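Local coordinates for Serine/threonine-protein kinase Tel1 (Chaetomium thermophilum, PDB 6SKY), which probably phosphorylates serine and threonine residues of target proteins with ATP, signalling DNA damage and replication stress to the cell's checkpoints, at residues 2758-2762 and 2763-2767. Numbering follows the deposited sequence.
Sequences LGDRH and GHNIL. With AGS (phosphothiophosphoric acid-adenylate ester), chain C.
N2765 ND2 is gripped twice by D2760: it donates to the backbone O of D2760 at 2.6 Å, nearly along the C=O axis, and to D2760 OD2 at 3.0 Å. Both acceptors lie close to the amide plane, yet OD2 is met from above its carboxylate plane, and this second bond is also the more bent. With chi1 at -77°, N2765 CG stands beside its own backbone N, and this sets CG over one face of the H2762 ring, the amide tilted against it. The guanidinium of R2761 lies nearly parallel to the amide, 16° between planes, with NH2 3.6 Å from N2765 CB; its NH2 and NH1 bond to H2777 and I2778. A leucine in place of N2765 would probably leave both D2760 acceptors without this donor and deprive the magnesium ion of one of its two protein ligands, leaving D2779. A type I turn from H2762 to N2765, closed by a weak N2765 N to H2762 O bond, brings H2764 to the nucleotide, whose O2' donates to H2764 O at 2.8 Å. This DRHxxN segment is the catalytic loop of PI3K-related kinases, running from helix 2732-2755 into strand 2766-2769, the middle strand of a three-stranded antiparallel sheet.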
ATOM      1  N   LEU A2758     -27.571  10.386  10.537  1.00 20.81           N
ATOM      2  CA  LEU A2758     -28.979  10.022  10.578  1.00 20.81           C
ATOM      3  C   LEU A2758     -29.399   9.578  11.970  1.00 20.81           C
ATOM      4  O   LEU A2758     -28.767   8.715  12.578  1.00 20.81           O
ATOM      5  CB  LEU A2758     -29.245   8.918   9.567  1.00 20.81           C
ATOM      6  CG  LEU A2758     -30.643   8.328   9.487  1.00 20.81           C
ATOM      7  CD1 LEU A2758     -31.615   9.377   9.030  1.00 20.81           C
ATOM      8  CD2 LEU A2758     -30.647   7.151   8.550  1.00 20.81           C
ATOM      9  N   GLY A2759     -30.474  10.169  12.472  1.00 23.29           N
ATOM     10  CA  GLY A2759     -30.980   9.837  13.784  1.00 23.29           C
ATOM     11  C   GLY A2759     -32.455   9.522  13.752  1.00 23.29           C
ATOM     12  O   GLY A2759     -33.036   9.436  12.672  1.00 23.29           O
ATOM     13  N   ASP A2760     -33.066   9.344  14.923  1.00 27.24           N
ATOM     14  CA  ASP A2760     -34.479   8.982  15.046  1.00 27.24           C
ATOM     15  C   ASP A2760     -34.734   7.567  14.533  1.00 27.24           C
ATOM     16  O   ASP A2760     -35.754   7.291  13.910  1.00 27.24           O
ATOM     17  CB  ASP A2760     -35.370   9.997  14.331  1.00 27.24           C
ATOM     18  CG  ASP A2760     -36.817   9.889  14.726  1.00 27.24           C
ATOM     19  OD1 ASP A2760     -37.102   9.729  15.927  1.00 27.24           O
ATOM     20  OD2 ASP A2760     -37.675   9.990  13.830  1.00 27.24           O
ATOM     21  N   ARG A2761     -33.805   6.661  14.811  1.00 22.54           N
ATOM     22  CA  ARG A2761     -33.844   5.301  14.280  1.00 22.54           C
ATOM     23  C   ARG A2761     -34.499   4.347  15.271  1.00 22.54           C
ATOM     24  O   ARG A2761     -33.910   3.366  15.688  1.00 22.54           O
ATOM     25  CB  ARG A2761     -32.437   4.832  13.934  1.00 22.54           C
ATOM     26  CG  ARG A2761     -31.754   5.581  12.818  1.00 22.54           C
ATOM     27  CD  ARG A2761     -32.464   5.381  11.522  1.00 22.54           C
ATOM     28  NE  ARG A2761     -33.352   6.487  11.219  1.00 22.54           N
ATOM     29  CZ  ARG A2761     -34.439   6.383  10.474  1.00 22.54           C
ATOM     30  NH1 ARG A2761     -35.186   7.438  10.248  1.00 22.54           N
ATOM     31  NH2 ARG A2761     -34.782   5.222   9.968  1.00 22.54           N
ATOM     32  N   HIS A2762     -35.737   4.637  15.647  1.00 25.99           N
ATOM     33  CA  HIS A2762     -36.455   3.742  16.534  1.00 25.99           C
ATOM     34  C   HIS A2762     -37.208   2.702  15.712  1.00 25.99           C
ATOM     35  O   HIS A2762     -37.084   2.629  14.495  1.00 25.99           O
ATOM     36  CB  HIS A2762     -37.379   4.522  17.463  1.00 25.99           C
ATOM     37  CG  HIS A2762     -38.333   5.429  16.759  1.00 25.99           C
ATOM     38  ND1 HIS A2762     -39.612   5.050  16.424  1.00 25.99           N
ATOM     39  CD2 HIS A2762     -38.204   6.708  16.345  1.00 25.99           C
ATOM     40  CE1 HIS A2762     -40.224   6.050  15.820  1.00 25.99           C
ATOM     41  NE2 HIS A2762     -39.390   7.069  15.759  1.00 25.99           N
ATOM     42  N   GLY A2763     -37.990   1.874  16.384  1.00 24.95           N
ATOM     43  CA  GLY A2763     -38.567   0.727  15.720  1.00 24.95           C
ATOM     44  C   GLY A2763     -39.709   1.010  14.782  1.00 24.95           C
ATOM     45  O   GLY A2763     -40.123   0.107  14.060  1.00 24.95           O
ATOM     46  N   HIS A2764     -40.242   2.221  14.777  1.00 27.96           N
ATOM     47  CA  HIS A2764     -41.339   2.567  13.890  1.00 27.96           C
ATOM     48  C   HIS A2764     -40.872   3.210  12.604  1.00 27.96           C
ATOM     49  O   HIS A2764     -41.698   3.481  11.733  1.00 27.96           O
ATOM     50  CB  HIS A2764     -42.314   3.496  14.596  1.00 27.96           C
ATOM     51  CG  HIS A2764     -43.232   2.794  15.541  1.00 27.96           C
ATOM     52  ND1 HIS A2764     -43.544   3.295  16.784  1.00 27.96           N
ATOM     53  CD2 HIS A2764     -43.910   1.628  15.423  1.00 27.96           C
ATOM     54  CE1 HIS A2764     -44.372   2.467  17.393  1.00 27.96           C
ATOM     55  NE2 HIS A2764     -44.610   1.448  16.587  1.00 27.96           N
ATOM     56  N   ASN A2765     -39.577   3.464  12.472  1.00 26.10           N
ATOM     57  CA  ASN A2765     -38.987   4.015  11.269  1.00 26.10           C
ATOM     58  C   ASN A2765     -38.260   2.974  10.449  1.00 26.10           C
ATOM     59  O   ASN A2765     -37.674   3.314   9.425  1.00 26.10           O
ATOM     60  CB  ASN A2765     -38.015   5.132  11.625  1.00 26.10           C
ATOM     61  CG  ASN A2765     -38.705   6.407  11.989  1.00 26.10           C
ATOM     62  OD1 ASN A2765     -39.814   6.665  11.555  1.00 26.10           O
ATOM     63  ND2 ASN A2765     -38.050   7.221  12.786  1.00 26.10           N
ATOM     64  N   ILE A2766     -38.279   1.720  10.877  1.00 17.47           N
ATOM     65  CA  ILE A2766     -37.565   0.635  10.225  1.00 17.47           C
ATOM     66  C   ILE A2766     -38.589  -0.423   9.861  1.00 17.47           C
ATOM     67  O   ILE A2766     -39.313  -0.912  10.731  1.00 17.47           O
ATOM     68  CB  ILE A2766     -36.470   0.059  11.132  1.00 17.47           C
ATOM     69  CG1 ILE A2766     -35.545   1.169  11.612  1.00 17.47           C
ATOM     70  CG2 ILE A2766     -35.688  -1.010  10.423  1.00 17.47           C
ATOM     71  CD1 ILE A2766     -34.599   0.754  12.672  1.00 17.47           C
ATOM     72  N   LEU A2767     -38.655  -0.770   8.584  1.00 26.66           N
ATOM     73  CA  LEU A2767     -39.607  -1.730   8.059  1.00 26.66           C
ATOM     74  C   LEU A2767     -38.869  -2.964   7.579  1.00 26.66           C
ATOM     75  O   LEU A2767     -37.786  -2.859   7.012  1.00 26.66           O
ATOM     76  CB  LEU A2767     -40.404  -1.131   6.903  1.00 26.66           C
ATOM     77  CG  LEU A2767     -40.990   0.263   7.077  1.00 26.66           C
ATOM     78  CD1 LEU A2767     -41.545   0.733   5.778  1.00 26.66           C
ATOM     79  CD2 LEU A2767     -42.057   0.255   8.116  1.00 26.66           C
TER
HETATM   80  PG  AGS C3001     -44.912   8.242  16.142  1.00 40.14           P
HETATM   81  S1G AGS C3001     -43.552   7.146  17.006  1.00 40.14           S
HETATM   82  O2G AGS C3001     -44.259   9.190  15.102  1.00 40.14           O
HETATM   83  O3G AGS C3001     -45.655   9.090  17.210  1.00 40.14           O
HETATM   84  PB  AGS C3001     -45.566   6.664  14.058  1.00 40.14           P
HETATM   85  O1B AGS C3001     -44.109   6.459  13.981  1.00 40.14           O
HETATM   86  O2B AGS C3001     -46.409   5.392  14.012  1.00 40.14           O
HETATM   87  O3B AGS C3001     -45.955   7.359  15.410  1.00 40.14           O
HETATM   88  PA  AGS C3001     -47.103   7.062  11.826  1.00 40.14           P
HETATM   89  O1A AGS C3001     -48.443   7.512  12.219  1.00 40.14           O
HETATM   90  O2A AGS C3001     -46.649   7.537  10.447  1.00 40.14           O
HETATM   91  O3A AGS C3001     -46.013   7.564  12.847  1.00 40.14           O
HETATM   92  O5' AGS C3001     -47.102   5.498  11.907  1.00 40.14           O
HETATM   93  C5' AGS C3001     -47.958   4.764  11.021  1.00 40.14           C
HETATM   94  C4' AGS C3001     -47.566   3.313  11.026  1.00 40.14           C
HETATM   95  O4' AGS C3001     -47.280   2.894   9.679  1.00 40.14           O
HETATM   96  C3' AGS C3001     -46.322   2.968  11.833  1.00 40.14           C
HETATM   97  O3' AGS C3001     -46.406   1.653  12.365  1.00 40.14           O
HETATM   98  C2' AGS C3001     -45.202   3.098  10.804  1.00 40.14           C
HETATM   99  O2' AGS C3001     -44.136   2.206  11.094  1.00 40.14           O
HETATM  100  C1' AGS C3001     -45.893   2.679   9.507  1.00 40.14           C
HETATM  101  N9  AGS C3001     -45.456   3.443   8.349  1.00 40.14           N
HETATM  102  C8  AGS C3001     -45.152   4.774   8.308  1.00 40.14           C
HETATM  103  N7  AGS C3001     -44.788   5.203   7.126  1.00 40.14           N
HETATM  104  C5  AGS C3001     -44.864   4.072   6.332  1.00 40.14           C
HETATM  105  C6  AGS C3001     -44.601   3.854   4.969  1.00 40.14           C
HETATM  106  N6  AGS C3001     -44.197   4.809   4.129  1.00 40.14           N
HETATM  107  N1  AGS C3001     -44.773   2.607   4.490  1.00 40.14           N
HETATM  108  C2  AGS C3001     -45.178   1.648   5.325  1.00 40.14           C
HETATM  109  N3  AGS C3001     -45.455   1.734   6.626  1.00 40.14           N
HETATM  110  C4  AGS C3001     -45.274   2.980   7.072  1.00 40.14           C